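Local coordinates for protein HIRA (Homo sapiens, PDB 5YJE) that cooperates with ASF1A in replication-independent chromatin assembly and is seen here as its C-terminal part in a homotrimer, at residues P265-V268 against Q269-T272; L297-Y300 against A301-L304. All blocks are in the same frame, centred on the assembly; numbering follows the deposited sequence.

Interaction 1 of 2, residues P265-V268 against Q269-T272; sequences PHVV and QQET. With SO4 (sulfate ion), chain E.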
loop_
_atom_site.group_PDB
_atom_site.type_symbol
_atom_site.label_atom_id
_atom_site.label_comp_id
_atom_site.label_asym_id
_atom_site.label_seq_id
_atom_site.Cartn_x
_atom_site.Cartn_y
_atom_site.Cartn_z
ATOM N N PRO B 265 -10.754 -5.075 45.537
ATOM C CA PRO B 265 -10.991 -6.520 45.563
ATOM C C PRO B 265 -10.179 -7.252 44.510
ATOM O O PRO B 265 -9.787 -6.702 43.480
ATOM C CB PRO B 265 -12.501 -6.664 45.297
ATOM C CG PRO B 265 -12.979 -5.306 44.869
ATOM C CD PRO B 265 -12.002 -4.301 45.398
ATOM N N HIS B 266 -9.948 -8.535 44.793
ATOM C CA HIS B 266 -9.072 -9.365 43.976
ATOM C C HIS B 266 -9.410 -9.321 42.488
ATOM O O HIS B 266 -8.503 -9.413 41.638
ATOM C CB HIS B 266 -9.140 -10.797 44.473
ATOM C CG HIS B 266 -8.214 -11.721 43.759
ATOM N ND1 HIS B 266 -6.877 -11.437 43.588
ATOM C CD2 HIS B 266 -8.416 -12.940 43.207
ATOM C CE1 HIS B 266 -6.299 -12.433 42.941
ATOM N NE2 HIS B 266 -7.210 -13.361 42.703
ATOM N N VAL B 267 -10.699 -9.205 42.150
ATOM C CA VAL B 267 -11.091 -9.237 40.747
ATOM C C VAL B 267 -10.441 -8.084 39.977
ATOM O O VAL B 267 -10.066 -8.242 38.815
ATOM C CB VAL B 267 -12.630 -9.218 40.616
ATOM C CG1 VAL B 267 -13.189 -7.900 41.130
ATOM C CG2 VAL B 267 -13.055 -9.500 39.138
ATOM N N VAL B 268 -10.292 -6.920 40.617
ATOM C CA VAL B 268 -9.687 -5.771 39.969
ATOM C C VAL B 268 -8.220 -6.052 39.658
ATOM O O VAL B 268 -7.713 -5.669 38.598
ATOM C CB VAL B 268 -9.862 -4.520 40.850
ATOM C CG1 VAL B 268 -9.218 -3.317 40.221
ATOM C CG2 VAL B 268 -11.353 -4.244 41.120
ATOM N N GLN B 269 -7.520 -6.745 40.557
ATOM C CA GLN B 269 -6.127 -7.078 40.280
ATOM C C GLN B 269 -6.032 -8.132 39.190
ATOM O O GLN B 269 -5.088 -8.116 38.391
ATOM C CB GLN B 269 -5.401 -7.544 41.551
ATOM C CG GLN B 269 -3.875 -7.744 41.408
ATOM C CD GLN B 269 -3.127 -7.637 42.736
ATOM O OE1 GLN B 269 -3.679 -7.898 43.804
ATOM N NE2 GLN B 269 -1.862 -7.266 42.668
ATOM N N GLN B 270 -6.993 -9.056 39.132
ATOM C CA GLN B 270 -7.019 -9.959 37.989
ATOM C C GLN B 270 -7.236 -9.196 36.685
ATOM O O GLN B 270 -6.626 -9.519 35.663
ATOM C CB GLN B 270 -8.093 -11.019 38.152
ATOM C CG GLN B 270 -7.837 -12.014 39.286
ATOM C CD GLN B 270 -8.975 -13.020 39.378
ATOM O OE1 GLN B 270 -10.133 -12.634 39.517
ATOM N NE2 GLN B 270 -8.658 -14.304 39.254
ATOM N N GLU B 271 -8.110 -8.196 36.688
ATOM C CA GLU B 271 -8.411 -7.539 35.423
ATOM C C GLU B 271 -7.239 -6.675 34.988
ATOM O O GLU B 271 -6.918 -6.613 33.797
ATOM C CB GLU B 271 -9.713 -6.735 35.522
ATOM C CG GLU B 271 -10.926 -7.629 35.858
ATOM C CD GLU B 271 -12.258 -7.174 35.257
ATOM O OE1 GLU B 271 -12.374 -6.044 34.714
ATOM O OE2 GLU B 271 -13.211 -7.978 35.331
ATOM N N THR B 272 -6.554 -6.041 35.944
ATOM C CA THR B 272 -5.350 -5.304 35.585
ATOM C C THR B 272 -4.256 -6.247 35.116
ATOM O O THR B 272 -3.543 -5.937 34.158
ATOM C CB THR B 272 -4.862 -4.443 36.745
ATOM O OG1 THR B 272 -4.470 -5.288 37.825
ATOM C CG2 THR B 272 -5.943 -3.482 37.203
HETATM S S SO4 E . -11.716 -10.395 47.457
HETATM O O1 SO4 E . -12.059 -10.205 48.866
HETATM O O2 SO4 E . -10.590 -9.507 47.167
HETATM O O3 SO4 E . -12.844 -10.022 46.651
HETATM O O4 SO4 E . -11.302 -11.763 47.179
#

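Interaction 2 of 2, residues L297-Y300 against A301-L304; sequences LLVY and ARYL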
loop_
_atom_site.group_PDB
_atom_site.type_symbol
_atom_site.label_atom_id
_atom_site.label_comp_id
_atom_site.label_asym_id
_atom_site.label_seq_id
_atom_site.Cartn_x
_atom_site.Cartn_y
_atom_site.Cartn_z
ATOM N N LEU B 297 3.203 -14.592 25.182
ATOM C CA LEU B 297 2.052 -15.446 24.932
ATOM C C LEU B 297 2.043 -16.617 25.897
ATOM O O LEU B 297 0.979 -17.029 26.374
ATOM C CB LEU B 297 2.052 -15.951 23.492
ATOM C CG LEU B 297 0.919 -16.924 23.137
ATOM C CD1 LEU B 297 -0.439 -16.205 23.116
ATOM C CD2 LEU B 297 1.176 -17.661 21.805
ATOM N N LEU B 298 3.223 -17.150 26.222
ATOM C CA LEU B 298 3.264 -18.313 27.098
ATOM C C LEU B 298 2.976 -17.943 28.555
ATOM O O LEU B 298 2.272 -18.678 29.264
ATOM C CB LEU B 298 4.615 -19.008 26.998
ATOM C CG LEU B 298 4.696 -19.616 25.575
ATOM C CD1 LEU B 298 6.001 -20.392 25.270
ATOM C CD2 LEU B 298 3.410 -20.409 25.214
ATOM N N VAL B 299 3.476 -16.793 29.018
ATOM C CA VAL B 299 3.080 -16.294 30.335
ATOM C C VAL B 299 1.572 -16.057 30.373
ATOM O O VAL B 299 0.888 -16.435 31.329
ATOM C CB VAL B 299 3.868 -15.015 30.661
ATOM C CG1 VAL B 299 3.329 -14.387 31.923
ATOM C CG2 VAL B 299 5.365 -15.310 30.754
ATOM N N TYR B 300 1.036 -15.428 29.328
ATOM C CA TYR B 300 -0.379 -15.086 29.299
ATOM C C TYR B 300 -1.251 -16.330 29.345
ATOM O O TYR B 300 -2.275 -16.361 30.041
ATOM C CB TYR B 300 -0.672 -14.263 28.047
ATOM C CG TYR B 300 -2.128 -13.936 27.827
ATOM C CD1 TYR B 300 -2.842 -13.174 28.747
ATOM C CD2 TYR B 300 -2.784 -14.365 26.684
ATOM C CE1 TYR B 300 -4.178 -12.868 28.539
ATOM C CE2 TYR B 300 -4.116 -14.066 26.472
ATOM C CZ TYR B 300 -4.807 -13.330 27.394
ATOM O OH TYR B 300 -6.129 -13.044 27.147
ATOM N N ALA B 301 -0.873 -17.358 28.591
ATOM C CA ALA B 301 -1.640 -18.592 28.602
ATOM C C ALA B 301 -1.566 -19.262 29.965
ATOM O O ALA B 301 -2.579 -19.758 30.474
ATOM C CB ALA B 301 -1.134 -19.530 27.513
ATOM N N ARG B 302 -0.372 -19.283 30.573
ATOM C CA ARG B 302 -0.251 -19.813 31.926
ATOM C C ARG B 302 -1.194 -19.088 32.881
ATOM O O ARG B 302 -1.852 -19.718 33.712
ATOM C CB ARG B 302 1.204 -19.706 32.399
ATOM C CG ARG B 302 1.452 -20.126 33.850
ATOM C CD ARG B 302 2.868 -20.671 34.063
ATOM N NE ARG B 302 3.886 -19.939 33.300
ATOM C CZ ARG B 302 4.425 -20.361 32.152
ATOM N NH1 ARG B 302 4.051 -21.524 31.621
ATOM N NH2 ARG B 302 5.341 -19.623 31.531
ATOM N N TYR B 303 -1.294 -17.764 32.755
ATOM C CA TYR B 303 -2.195 -17.008 33.610
ATOM C C TYR B 303 -3.643 -17.393 33.364
ATOM O O TYR B 303 -4.395 -17.628 34.314
ATOM C CB TYR B 303 -2.014 -15.510 33.400
ATOM C CG TYR B 303 -2.764 -14.703 34.429
ATOM C CD1 TYR B 303 -2.328 -14.665 35.750
ATOM C CD2 TYR B 303 -3.912 -13.986 34.094
ATOM C CE1 TYR B 303 -3.000 -13.926 36.701
ATOM C CE2 TYR B 303 -4.602 -13.242 35.055
ATOM C CZ TYR B 303 -4.139 -13.222 36.351
ATOM O OH TYR B 303 -4.789 -12.489 37.313
ATOM N N LEU B 304 -4.063 -17.422 32.093
ATOM C CA LEU B 304 -5.438 -17.801 31.776
ATOM C C LEU B 304 -5.781 -19.158 32.369
ATOM O O LEU B 304 -6.900 -19.367 32.852
ATOM C CB LEU B 304 -5.666 -17.827 30.262
ATOM C CG LEU B 304 -5.462 -16.581 29.394
ATOM C CD1 LEU B 304 -5.748 -16.904 27.939
ATOM C CD2 LEU B 304 -6.346 -15.457 29.879
#

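Interaction 1 of 2, residues P265-V268 against Q269-T272
His266 and Gln270 stack one turn apart at the start of helix 266-286. Gln270 CG lies over one face of the imidazole, 4.0 Å from the ring centroid, which makes a CH-pi contact. The amide beyond it follows the same face, and the ring and amide planes are 24° apart. His266 CG is anti to the backbone N (chi1 -176°), which turns the ring along the helix toward Gln270. Gln270 NE2 is held by a hydrogen bond to Glu307 OE2 on helix 290-307.

Backbone hydrogen bonds open the helix. Gln270 N donates to His266 O at 2.9 Å, Glu271 N to Val267 O, and Thr272 N to Val268 O. Thr272 also bonds through its side chain, from OG1 to Gln269 O at 2.9 Å. The buried Gln269 amide is satisfied outside this turn, by the backbone of Cys225, Ala259 and Leu261.

Other side-chain packing is slight. Val267 CG2 lies beside the carboxylate oxygen Glu271 OE2 at 4.1 Å, van der Waals contact at most. Val268 packs on Val71 of a neighbouring subunit, and Thr272 on Leu76 of the same subunit.

A sulfate, probably from the crystallisation liquor, sits beyond the helix start. Its O2 accepts from His266 N at 2.6 Å. Val268 N is taken by Pro265 O. The first N-H groups of a helix point back toward its N-terminal end, where the helix dipole is positive, which is consistent with an anion bound here.

Interaction 2 of 2, residues L297-Y300 against A301-L304
Leu304 covers one face of the Tyr300 ring, one turn further along helix 290-307. Its CG stands 4.0 Å from the ring centroid, 15° off the normal, in a CH-pi contact. The two methyls straddle the outer half of the ring. Leu304 CD1 is 3.6 Å from Tyr300 CE2, and Leu304 CD2 is 3.6 Å from Tyr300 CE1. Tyr300 has chi1 175°, with CG beside its own carbonyl carbon, and this swings the ring forward under Leu304. The phenol oxygen is satisfied elsewhere: Tyr300 OH is hydrogen-bonded to Glu278 OE1 on helix 266-286.

The main chain pairs its polar atoms in regular alpha-helical order. Ala301 N donates to Leu297 O, Arg302 N to Leu298 O, Tyr303 N to Val299 O and Leu304 N to Tyr300 O. The last is 2.9 Å long and nearly straight, at 169°. Four carbonyls and four amides are thus satisfied within two turns, where most of the residues are buried.

This helix is packed within the helical region that follows the beta sheets of the chain. Tyr300 and Leu304 both touch Leu274 of helix 266-286 and Arg312 of helix 310-320, Leu298 and Ala301 meet Leu348 of helix 341-353 instead, and Tyr300 also packs on Arg123 of a neighbouring subunit.

Arg302 bends back along the helix at its third torsion. One face of its guanidinium thereby comes over Leu298 O, with Arg302 NH2 3.9 Å from that oxygen. The approach is packing over the face, while Leu298 O takes its hydrogen bond from Arg302 N.

Interaction 1 comes first along the chain, at the start of helix 266-286. Interaction 2 follows from the middle toward the end of the next helix, 290-307. Their centres are about 16 Å apart. The two helices pack on each other, and the interactions touch directly where Tyr303 OH lies 3.4 Å from Gln270 CA. Both belong to the TUP1-like enhancer of split region of the protein and to its helical part, beyond the four antiparallel sheets. Interaction 1 lies farther out and is partly exposed, while interaction 2 is buried. Three residues of interaction 1 but only Tyr300 of interaction 2 lie against a neighbouring subunit of the trimer.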